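Local structure of chitin deacetylase (Bombyx mori, 5ZNT) at residues A[63-75]-A[319-331]. The protein uses zinc in its carbohydrate esterase 4 domain, contained in this chain, to hydrolyse the N-acetamido groups of N-acetylglucosamine residues in chitin, giving chitosan and acetate. Numbering follows the deposited sequence.
Sequences KRKNPNGCDIKAT and AKNFEPWREKCSV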
loop_
_atom_site.group_PDB
_atom_site.type_symbol
_atom_site.label_atom_id
_atom_site.label_comp_id
_atom_site.label_asym_id
_atom_site.label_seq_id
_atom_site.Cartn_x
_atom_site.Cartn_y
_atom_site.Cartn_z
ATOM N N LYS A 63 7.019 17.608 -10.475
ATOM C CA LYS A 63 7.792 17.560 -11.708
ATOM C C LYS A 63 8.009 16.151 -12.247
ATOM O O LYS A 63 8.510 16.010 -13.367
ATOM C CB LYS A 63 9.170 18.201 -11.500
ATOM C CG LYS A 63 9.141 19.524 -10.755
ATOM C CD LYS A 63 9.689 20.659 -11.604
ATOM C CE LYS A 63 9.992 21.880 -10.746
ATOM N NZ LYS A 63 11.135 21.620 -9.832
ATOM N N ARG A 64 7.702 15.111 -11.476
ATOM C CA ARG A 64 7.861 13.729 -11.924
ATOM C C ARG A 64 6.502 13.270 -12.434
ATOM O O ARG A 64 5.532 13.237 -11.673
ATOM C CB ARG A 64 8.375 12.843 -10.787
ATOM C CG ARG A 64 9.712 13.338 -10.215
ATOM C CD ARG A 64 10.333 12.450 -9.130
ATOM N NE ARG A 64 11.777 12.699 -9.087
ATOM C CZ ARG A 64 12.389 13.486 -8.211
ATOM N NH1 ARG A 64 11.698 14.074 -7.221
ATOM N NH2 ARG A 64 13.706 13.658 -8.317
ATOM N N LYS A 65 6.419 12.965 -13.731
ATOM C CA LYS A 65 5.145 12.694 -14.386
ATOM C C LYS A 65 5.182 11.335 -15.060
ATOM O O LYS A 65 6.199 10.956 -15.639
ATOM C CB LYS A 65 4.814 13.749 -15.456
ATOM C CG LYS A 65 5.040 15.174 -15.034
ATOM C CD LYS A 65 3.779 15.787 -14.494
ATOM C CE LYS A 65 3.943 17.297 -14.337
ATOM N NZ LYS A 65 2.884 17.791 -13.458
ATOM N N ASN A 66 4.060 10.623 -14.992
ATOM C CA ASN A 66 3.862 9.379 -15.727
ATOM C C ASN A 66 3.703 9.676 -17.221
ATOM O O ASN A 66 3.556 10.830 -17.611
ATOM C CB ASN A 66 2.624 8.667 -15.202
ATOM C CG ASN A 66 2.883 7.953 -13.894
ATOM O OD1 ASN A 66 3.969 7.413 -13.678
ATOM N ND2 ASN A 66 1.886 7.929 -13.032
ATOM N N PRO A 67 3.706 8.646 -18.078
ATOM C CA PRO A 67 3.573 8.904 -19.529
ATOM C C PRO A 67 2.262 9.563 -19.924
ATOM O O PRO A 67 2.170 10.071 -21.050
ATOM C CB PRO A 67 3.699 7.506 -20.150
ATOM C CG PRO A 67 4.512 6.723 -19.156
ATOM C CD PRO A 67 4.048 7.239 -17.807
ATOM N N ASN A 68 1.254 9.590 -19.044
ATOM C CA ASN A 68 0.005 10.294 -19.306
ATOM C C ASN A 68 0.074 11.768 -18.944
ATOM O O ASN A 68 -0.957 12.444 -18.969
ATOM C CB ASN A 68 -1.156 9.632 -18.542
ATOM C CG ASN A 68 -0.955 9.656 -17.036
ATOM O OD1 ASN A 68 0.044 10.175 -16.536
ATOM N ND2 ASN A 68 -1.911 9.102 -16.304
ATOM N N GLY A 69 1.247 12.272 -18.566
ATOM C CA GLY A 69 1.375 13.655 -18.168
ATOM C C GLY A 69 1.011 13.964 -16.723
ATOM O O GLY A 69 1.153 15.118 -16.306
ATOM N N CYS A 70 0.547 12.985 -15.946
ATOM C CA CYS A 70 0.111 13.242 -14.575
ATOM C C CYS A 70 1.233 12.957 -13.575
ATOM O O CYS A 70 2.094 12.103 -13.806
ATOM C CB CYS A 70 -1.117 12.391 -14.227
ATOM S SG CYS A 70 -2.586 12.717 -15.306
ATOM N N ASP A 71 1.182 13.659 -12.434
ATOM C CA ASP A 71 2.147 13.437 -11.362
ATOM C C ASP A 71 2.144 11.972 -10.936
ATOM O O ASP A 71 1.098 11.331 -10.865
ATOM C CB ASP A 71 1.812 14.320 -10.157
ATOM C CG ASP A 71 1.937 15.807 -10.471
ATOM O OD1 ASP A 71 2.817 16.191 -11.258
ATOM O OD2 ASP A 71 1.170 16.586 -9.905
ATOM N N ILE A 72 3.335 11.437 -10.666
ATOM C CA ILE A 72 3.422 10.093 -10.103
ATOM C C ILE A 72 2.675 10.055 -8.770
ATOM O O ILE A 72 2.609 11.051 -8.041
ATOM C CB ILE A 72 4.884 9.648 -9.932
ATOM C CG1 ILE A 72 5.660 10.584 -9.007
ATOM C CG2 ILE A 72 5.578 9.594 -11.278
ATOM C CD1 ILE A 72 7.073 10.008 -8.691
ATOM N N LYS A 73 2.073 8.910 -8.469
ATOM C CA LYS A 73 1.244 8.765 -7.277
ATOM C C LYS A 73 1.729 7.580 -6.455
ATOM O O LYS A 73 2.160 6.563 -7.004
ATOM C CB LYS A 73 -0.231 8.553 -7.621
ATOM C CG LYS A 73 -0.861 9.647 -8.502
ATOM C CD LYS A 73 -0.757 11.032 -7.835
ATOM C CE LYS A 73 -1.721 12.017 -8.525
ATOM N NZ LYS A 73 -1.500 12.026 -10.013
ATOM N N ALA A 74 1.621 7.716 -5.128
ATOM C CA ALA A 74 2.010 6.684 -4.175
ATOM C C ALA A 74 0.833 6.375 -3.250
ATOM O O ALA A 74 -0.203 7.045 -3.276
ATOM C CB ALA A 74 3.259 7.120 -3.370
ATOM N N THR A 75 0.989 5.331 -2.439
ATOM C CA THR A 75 -0.035 4.878 -1.494
ATOM C C THR A 75 0.553 4.925 -0.088
ATOM O O THR A 75 1.657 4.443 0.125
ATOM C CB THR A 75 -0.490 3.443 -1.818
ATOM O OG1 THR A 75 -0.932 3.367 -3.188
ATOM C CG2 THR A 75 -1.637 3.000 -0.901
ATOM N N ALA A 319 -3.354 3.411 -22.238
ATOM C CA ALA A 319 -3.171 3.872 -20.861
ATOM C C ALA A 319 -3.085 5.391 -20.762
ATOM O O ALA A 319 -3.465 5.963 -19.729
ATOM C CB ALA A 319 -1.914 3.229 -20.264
ATOM N N LYS A 320 -2.633 6.059 -21.829
ATOM C CA LYS A 320 -2.455 7.508 -21.803
ATOM C C LYS A 320 -3.750 8.248 -21.510
ATOM O O LYS A 320 -3.716 9.347 -20.946
ATOM C CB LYS A 320 -1.890 7.995 -23.138
ATOM C CG LYS A 320 -0.405 7.774 -23.286
ATOM C CD LYS A 320 0.104 8.214 -24.663
ATOM C CE LYS A 320 -0.526 7.366 -25.781
ATOM N NZ LYS A 320 0.063 7.623 -27.129
ATOM N N ASN A 321 -4.896 7.692 -21.901
ATOM C CA ASN A 321 -6.169 8.371 -21.689
ATOM C C ASN A 321 -7.087 7.594 -20.754
ATOM O O ASN A 321 -8.288 7.873 -20.697
ATOM C CB ASN A 321 -6.863 8.644 -23.031
ATOM C CG ASN A 321 -6.908 7.421 -23.922
ATOM O OD1 ASN A 321 -7.568 6.431 -23.607
ATOM N ND2 ASN A 321 -6.174 7.469 -25.026
ATOM N N PHE A 322 -6.541 6.630 -20.012
ATOM C CA PHE A 322 -7.304 5.883 -19.013
ATOM C C PHE A 322 -7.708 6.821 -17.877
ATOM O O PHE A 322 -6.851 7.338 -17.148
ATOM C CB PHE A 322 -6.454 4.721 -18.511
ATOM C CG PHE A 322 -7.205 3.719 -17.691
ATOM C CD1 PHE A 322 -8.476 3.303 -18.064
ATOM C CD2 PHE A 322 -6.629 3.179 -16.539
ATOM C CE1 PHE A 322 -9.163 2.355 -17.309
ATOM C CE2 PHE A 322 -7.301 2.231 -15.783
ATOM C CZ PHE A 322 -8.569 1.815 -16.163
ATOM N N GLU A 323 -9.012 7.060 -17.732
ATOM C CA GLU A 323 -9.479 8.093 -16.810
ATOM C C GLU A 323 -9.136 7.830 -15.344
ATOM O O GLU A 323 -8.755 8.794 -14.659
ATOM C CB GLU A 323 -10.992 8.302 -16.968
ATOM C CG GLU A 323 -11.374 9.110 -18.209
ATOM C CD GLU A 323 -10.561 10.401 -18.353
ATOM O OE1 GLU A 323 -10.426 11.159 -17.359
ATOM O OE2 GLU A 323 -10.045 10.656 -19.464
ATOM N N PRO A 324 -9.254 6.610 -14.799
ATOM C CA PRO A 324 -8.896 6.436 -13.377
ATOM C C PRO A 324 -7.467 6.838 -13.076
ATOM O O PRO A 324 -7.200 7.389 -12.001
ATOM C CB PRO A 324 -9.144 4.939 -13.136
ATOM C CG PRO A 324 -10.238 4.586 -14.137
ATOM C CD PRO A 324 -9.879 5.390 -15.355
ATOM N N TRP A 325 -6.540 6.617 -14.010
ATOM C CA TRP A 325 -5.157 7.021 -13.789
ATOM C C TRP A 325 -4.937 8.524 -13.940
ATOM O O TRP A 325 -3.828 9.006 -13.659
ATOM C CB TRP A 325 -4.235 6.255 -14.734
ATOM C CG TRP A 325 -4.089 4.795 -14.388
ATOM C CD1 TRP A 325 -4.804 4.089 -13.463
ATOM C CD2 TRP A 325 -3.163 3.871 -14.968
ATOM N NE1 TRP A 325 -4.371 2.779 -13.429
ATOM C CE2 TRP A 325 -3.362 2.623 -14.337
ATOM C CE3 TRP A 325 -2.188 3.978 -15.959
ATOM C CZ2 TRP A 325 -2.617 1.498 -14.662
ATOM C CZ3 TRP A 325 -1.455 2.857 -16.284
ATOM C CH2 TRP A 325 -1.681 1.628 -15.649
ATOM N N ARG A 326 -5.949 9.276 -14.374
ATOM C CA ARG A 326 -5.838 10.719 -14.522
ATOM C C ARG A 326 -6.581 11.478 -13.430
ATOM O O ARG A 326 -6.589 12.711 -13.457
ATOM C CB ARG A 326 -6.365 11.157 -15.901
ATOM C CG ARG A 326 -5.790 10.379 -17.084
ATOM C CD ARG A 326 -6.192 11.004 -18.421
ATOM N NE ARG A 326 -5.832 12.412 -18.401
ATOM C CZ ARG A 326 -4.694 12.899 -18.884
ATOM N NH1 ARG A 326 -3.816 12.087 -19.474
ATOM N NH2 ARG A 326 -4.447 14.200 -18.785
ATOM N N GLU A 327 -7.222 10.787 -12.483
ATOM C CA GLU A 327 -7.854 11.484 -11.359
ATOM C C GLU A 327 -6.794 12.266 -10.593
ATOM O O GLU A 327 -5.688 11.762 -10.344
ATOM C CB GLU A 327 -8.573 10.504 -10.423
ATOM C CG GLU A 327 -9.674 9.659 -11.077
ATOM C CD GLU A 327 -10.129 8.496 -10.181
ATOM O OE1 GLU A 327 -9.792 8.506 -8.976
ATOM O OE2 GLU A 327 -10.807 7.564 -10.682
ATOM N N LYS A 328 -7.115 13.512 -10.258
ATOM C CA LYS A 328 -6.173 14.409 -9.599
ATOM C C LYS A 328 -4.826 14.367 -10.317
ATOM O O LYS A 328 -3.773 14.104 -9.731
ATOM C CB LYS A 328 -6.047 14.069 -8.110
ATOM C CG LYS A 328 -7.353 14.279 -7.356
ATOM C CD LYS A 328 -7.198 14.041 -5.871
ATOM C CE LYS A 328 -8.122 12.939 -5.397
ATOM N NZ LYS A 328 -8.195 12.919 -3.908
ATOM N N CYS A 329 -4.902 14.645 -11.624
ATOM C CA CYS A 329 -3.759 14.500 -12.514
ATOM C C CYS A 329 -2.557 15.281 -12.005
ATOM O O CYS A 329 -1.499 14.708 -11.711
ATOM C CB CYS A 329 -4.138 14.954 -13.932
ATOM S SG CYS A 329 -2.818 14.744 -15.149
ATOM N N SER A 330 -2.695 16.596 -11.906
ATOM C CA SER A 330 -1.583 17.464 -11.536
ATOM C C SER A 330 -2.160 18.583 -10.669
ATOM O O SER A 330 -2.355 19.717 -11.114
ATOM C CB SER A 330 -0.862 18.007 -12.765
ATOM O OG SER A 330 0.498 18.254 -12.449
ATOM N N VAL A 331 -2.444 18.240 -9.412
ATOM C CA VAL A 331 -3.162 19.144 -8.530
ATOM C C VAL A 331 -2.235 20.257 -8.070
ATOM O O VAL A 331 -1.111 20.010 -7.608
ATOM C CB VAL A 331 -3.744 18.372 -7.336
ATOM C CG1 VAL A 331 -4.438 19.324 -6.362
ATOM C CG2 VAL A 331 -4.714 17.328 -7.841
HETATM O O HOH W 1 -3.991 7.858 -17.786
HETATM O O HOH W 2 -3.393 10.376 -11.297
#
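Cys70 and Cys329 reach each other through different first torsions. In Cys70 SG lies beside the backbone N (chi1 -60°), and in Cys329 it points opposite the backbone N (chi1 -177°). The two SG atoms form a disulfide of 2.0 Å with a chi3 of -99°. Cys70 SG also sits over the centre of one face of the Arg326 guanidinium. Arg326 NH1 donates to Lys320 O within its own loop, and more weakly to Asn68 O at 2.9 Å. Asn68 OD1 accepts from Cys70 N, an Asx turn that holds the amide while ND2 makes a weak bond to Trp325 O. A water accepts a hydrogen bond from the same ND2 and donates to Ala319 O and Phe322 O.

Past the disulfide, Cys329 O is gripped from opposite faces of its plane. Asp71 N donates at 3.0 Å, and Lys73 NZ comes from above the carbonyl plane at 3.2 Å. The lysine NZ also donates a hydrogen bond to Asp71 O at 2.8 Å, so its buried ammonium links segments 63-75 and 319-331 through their carbonyl oxygens. A second water joins NZ to the loop 319-331. At the outer edge Ser330 OG donates to Asp71 OD2 from above the carboxylate plane. Asp71 OD1 is salt-bridged to Lys65 NZ, which would favour a charged carboxylate.

The contact lies away from the zinc site. It fastens the loop after helix 316-319 to the one leading into strand 75-78 of the parallel sheet. Trp325 packs on Met39 of strand 38-45, while Asn68 rests on Tyr299 of strand 298-300 and Ile72 on Leu292 of helix 278-294.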